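Local coordinates for IPT/TIG domain-containing protein BACOVA_02650 (Bacteroides ovatus, PDB 5E7H) that binds polysaccharide at the cell surface, probably capturing xyloglucan before its transport into the periplasm for degradation, at residues 57-69 and 77-89. Residues are numbered along the deposited sequence; the frame is centred on the assembly and turned at random.
Sequences VLPQAPTQSGHIS and VESAEIFYPLENV
With CG1 opposite its carbonyl carbon (chi1 -58°) and the chain extended beyond, Ile-68 lays CD1 over the centre of the Phe-83 ring, 3.8 Å from its centroid; Phe-83 has CG anti to the backbone N (chi1 -167°). A slender aliphatic end suits a flat apolar face, both buried. On Tyr-84, Pro-62 CD, its hydrogens polarised by the adjacent N, stands 3.6 Å from the ring centroid, 5° off the normal. Leu-58 CD2 and Ala-61 CB pack obliquely there, while the hydroxyl is hydrogen-bonded to Pro-13 O and to ND2 of Asn-119, a sodium ligand. Were Tyr-84 an alanine, Pro-62 would probably lose its aromatic face, and Pro-13 O and Asn-119 ND2 this partner. Glu-78 OE1 lies over one face of His-67, toward the rim; ND1 bonds Glu-81 O weakly. Ser-79, small enough to fold back, accepts Ile-68 N at OG (3.1 Å), and its N reaches Ile-68 O at 2.8 Å. Ser-65 OG donates to the syn lone pair of Glu-87 OE2 (2.9 Å), which also accepts from water. The IPT/TIG hairpin 68-72/75-78 pairs Ser-69 with Glu-78; past a register shift, Gly-66 and Phe-83 form an isolated antiparallel hydrogen-bonded pair. Ile-68 and Phe-83 meet Ile-34 of strand 31-34, and residues 84-88 lead to strand 89-91 of the xyloglucan-binding domain.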
# COMPACT_ATOMS: atom_id res chain seq x y z
N VAL A 57 16.39 2.26 5.63
CA VAL A 57 16.04 2.16 4.24
C VAL A 57 16.05 0.69 3.80
O VAL A 57 17.01 -0.02 4.13
CB VAL A 57 17.04 2.97 3.41
CG1 VAL A 57 16.76 2.79 1.93
CG2 VAL A 57 16.96 4.45 3.79
N LEU A 58 15.01 0.25 3.09
CA LEU A 58 14.94 -1.13 2.59
C LEU A 58 15.95 -1.27 1.43
O LEU A 58 15.76 -0.64 0.39
CB LEU A 58 13.52 -1.49 2.15
CG LEU A 58 13.34 -2.95 1.73
CD1 LEU A 58 13.46 -3.88 2.91
CD2 LEU A 58 12.00 -3.13 1.05
N PRO A 59 17.01 -2.09 1.58
CA PRO A 59 18.05 -2.08 0.55
C PRO A 59 17.76 -2.95 -0.68
O PRO A 59 18.38 -2.75 -1.73
CB PRO A 59 19.27 -2.61 1.30
CG PRO A 59 18.72 -3.47 2.37
CD PRO A 59 17.41 -2.85 2.77
N GLN A 60 16.84 -3.90 -0.55
CA GLN A 60 16.51 -4.82 -1.63
C GLN A 60 15.17 -5.46 -1.28
O GLN A 60 14.76 -5.41 -0.12
CB GLN A 60 17.57 -5.89 -1.80
CG GLN A 60 17.74 -6.77 -0.56
CD GLN A 60 18.94 -7.69 -0.61
OE1 GLN A 60 20.00 -7.38 -0.06
NE2 GLN A 60 18.77 -8.85 -1.23
N ALA A 61 14.49 -6.02 -2.27
CA ALA A 61 13.21 -6.70 -2.04
C ALA A 61 13.42 -8.13 -1.57
O ALA A 61 14.17 -8.87 -2.17
CB ALA A 61 12.38 -6.70 -3.30
N PRO A 62 12.72 -8.53 -0.49
CA PRO A 62 12.60 -9.96 -0.22
C PRO A 62 12.00 -10.71 -1.41
O PRO A 62 11.13 -10.17 -2.08
CB PRO A 62 11.62 -10.01 0.97
CG PRO A 62 11.53 -8.62 1.49
CD PRO A 62 11.87 -7.70 0.38
N THR A 63 12.45 -11.95 -1.64
CA THR A 63 11.94 -12.77 -2.72
C THR A 63 10.74 -13.61 -2.26
O THR A 63 10.02 -14.15 -3.09
CB THR A 63 13.02 -13.73 -3.28
OG1 THR A 63 13.35 -14.72 -2.31
CG2 THR A 63 14.30 -12.95 -3.64
N GLN A 64 10.52 -13.68 -0.94
CA GLN A 64 9.42 -14.46 -0.36
C GLN A 64 8.81 -13.67 0.78
O GLN A 64 9.45 -12.77 1.34
CB GLN A 64 9.89 -15.81 0.17
CG GLN A 64 10.55 -16.70 -0.86
CD GLN A 64 11.06 -17.99 -0.26
OE1 GLN A 64 11.18 -18.12 0.97
NE2 GLN A 64 11.38 -18.95 -1.11
N SER A 65 7.58 -14.00 1.13
CA SER A 65 6.94 -13.45 2.31
C SER A 65 7.65 -13.94 3.58
O SER A 65 8.43 -14.88 3.55
CB SER A 65 5.47 -13.84 2.34
OG SER A 65 5.33 -15.25 2.35
N GLY A 66 7.39 -13.27 4.69
CA GLY A 66 8.05 -13.59 5.95
C GLY A 66 7.72 -12.56 7.00
O GLY A 66 6.69 -11.89 6.92
N HIS A 67 8.59 -12.43 8.00
CA HIS A 67 8.42 -11.45 9.05
C HIS A 67 9.72 -10.72 9.31
O HIS A 67 10.79 -11.24 9.01
CB HIS A 67 7.92 -12.10 10.33
CG HIS A 67 6.64 -12.84 10.15
ND1 HIS A 67 5.41 -12.22 10.29
CD2 HIS A 67 6.38 -14.12 9.81
CE1 HIS A 67 4.45 -13.10 10.05
NE2 HIS A 67 5.01 -14.26 9.76
N ILE A 68 9.62 -9.53 9.88
CA ILE A 68 10.79 -8.83 10.39
C ILE A 68 11.08 -9.24 11.82
O ILE A 68 10.17 -9.28 12.66
CB ILE A 68 10.59 -7.30 10.32
CG1 ILE A 68 10.31 -6.85 8.87
CG2 ILE A 68 11.82 -6.58 10.89
CD1 ILE A 68 9.95 -5.40 8.75
N SER A 69 12.33 -9.60 12.10
CA SER A 69 12.78 -9.94 13.46
C SER A 69 13.74 -8.86 13.96
O SER A 69 14.71 -8.53 13.29
CB SER A 69 13.48 -11.30 13.48
OG SER A 69 12.57 -12.32 13.11
N VAL A 77 12.09 -10.15 18.94
CA VAL A 77 10.66 -10.10 18.66
C VAL A 77 10.45 -10.08 17.15
O VAL A 77 11.23 -9.50 16.40
CB VAL A 77 10.00 -8.87 19.31
CG1 VAL A 77 10.57 -7.58 18.75
CG2 VAL A 77 8.48 -8.91 19.16
N GLU A 78 9.37 -10.74 16.73
CA GLU A 78 8.99 -10.84 15.33
C GLU A 78 7.73 -10.01 15.08
O GLU A 78 6.80 -10.05 15.88
CB GLU A 78 8.76 -12.32 15.00
CG GLU A 78 8.51 -12.66 13.56
CD GLU A 78 8.27 -14.15 13.36
OE1 GLU A 78 7.14 -14.63 13.63
OE2 GLU A 78 9.21 -14.86 12.95
N SER A 79 7.71 -9.24 14.00
CA SER A 79 6.51 -8.50 13.60
C SER A 79 5.39 -9.50 13.30
O SER A 79 5.63 -10.57 12.74
CB SER A 79 6.81 -7.60 12.39
OG SER A 79 7.11 -8.35 11.22
N ALA A 80 4.17 -9.17 13.70
CA ALA A 80 3.04 -10.08 13.56
C ALA A 80 2.50 -10.15 12.13
O ALA A 80 2.18 -11.24 11.64
CB ALA A 80 1.91 -9.68 14.52
N GLU A 81 2.41 -8.99 11.47
CA GLU A 81 2.01 -8.92 10.07
C GLU A 81 2.98 -9.66 9.17
O GLU A 81 4.18 -9.61 9.40
CB GLU A 81 1.97 -7.46 9.57
CG GLU A 81 0.99 -6.54 10.23
CD GLU A 81 1.05 -5.16 9.60
OE1 GLU A 81 2.16 -4.70 9.24
OE2 GLU A 81 -0.02 -4.54 9.44
N ILE A 82 2.47 -10.26 8.11
CA ILE A 82 3.34 -10.82 7.09
C ILE A 82 3.92 -9.67 6.27
O ILE A 82 3.19 -8.86 5.70
CB ILE A 82 2.60 -11.81 6.19
CG1 ILE A 82 2.22 -13.03 7.04
CG2 ILE A 82 3.45 -12.22 5.01
CD1 ILE A 82 1.44 -14.11 6.31
N PHE A 83 5.25 -9.61 6.25
CA PHE A 83 6.03 -8.63 5.49
C PHE A 83 6.28 -9.13 4.07
O PHE A 83 6.64 -10.29 3.87
CB PHE A 83 7.36 -8.35 6.21
CG PHE A 83 8.09 -7.13 5.69
CD1 PHE A 83 7.56 -5.87 5.88
CD2 PHE A 83 9.30 -7.27 5.02
CE1 PHE A 83 8.22 -4.74 5.38
CE2 PHE A 83 9.97 -6.15 4.54
CZ PHE A 83 9.43 -4.90 4.72
N TYR A 84 6.07 -8.25 3.08
CA TYR A 84 6.17 -8.56 1.65
C TYR A 84 5.26 -9.75 1.30
O TYR A 84 5.72 -10.81 0.85
CB TYR A 84 7.63 -8.77 1.20
CG TYR A 84 8.16 -7.54 0.47
CD1 TYR A 84 8.39 -7.56 -0.91
CD2 TYR A 84 8.38 -6.33 1.14
CE1 TYR A 84 8.84 -6.43 -1.58
CE2 TYR A 84 8.85 -5.22 0.48
CZ TYR A 84 9.07 -5.27 -0.88
OH TYR A 84 9.50 -4.15 -1.56
N PRO A 85 3.95 -9.56 1.52
CA PRO A 85 2.97 -10.60 1.20
C PRO A 85 2.74 -10.67 -0.30
O PRO A 85 1.70 -10.27 -0.82
CB PRO A 85 1.72 -10.14 1.95
CG PRO A 85 1.80 -8.69 1.92
CD PRO A 85 3.29 -8.39 2.12
N LEU A 86 3.74 -11.18 -1.01
CA LEU A 86 3.73 -11.19 -2.47
C LEU A 86 2.51 -11.93 -3.03
O LEU A 86 1.98 -11.54 -4.07
CB LEU A 86 5.03 -11.82 -2.98
CG LEU A 86 6.24 -10.94 -2.68
CD1 LEU A 86 7.50 -11.81 -2.72
CD2 LEU A 86 6.34 -9.76 -3.65
N GLU A 87 2.04 -12.94 -2.29
CA GLU A 87 0.97 -13.80 -2.75
C GLU A 87 -0.40 -13.13 -2.64
O GLU A 87 -1.39 -13.65 -3.16
CB GLU A 87 0.98 -15.10 -1.93
CG GLU A 87 2.38 -15.78 -1.76
CD GLU A 87 3.18 -15.30 -0.54
OE1 GLU A 87 2.90 -14.23 0.01
OE2 GLU A 87 4.12 -16.03 -0.13
N ASN A 88 -0.46 -12.01 -1.93
CA ASN A 88 -1.68 -11.24 -1.72
C ASN A 88 -1.84 -10.08 -2.71
O ASN A 88 -2.87 -9.41 -2.71
CB ASN A 88 -1.70 -10.66 -0.29
CG ASN A 88 -1.82 -11.72 0.77
OD1 ASN A 88 -0.82 -12.29 1.19
ND2 ASN A 88 -3.04 -11.98 1.24
N VAL A 89 -0.84 -9.83 -3.55
CA VAL A 89 -0.90 -8.75 -4.52
C VAL A 89 -1.88 -9.14 -5.62
O VAL A 89 -1.82 -10.25 -6.15
CB VAL A 89 0.49 -8.46 -5.11
CG1 VAL A 89 0.44 -7.43 -6.23
CG2 VAL A 89 1.41 -7.96 -3.99
O HOH W 1 6.58 -16.08 -0.98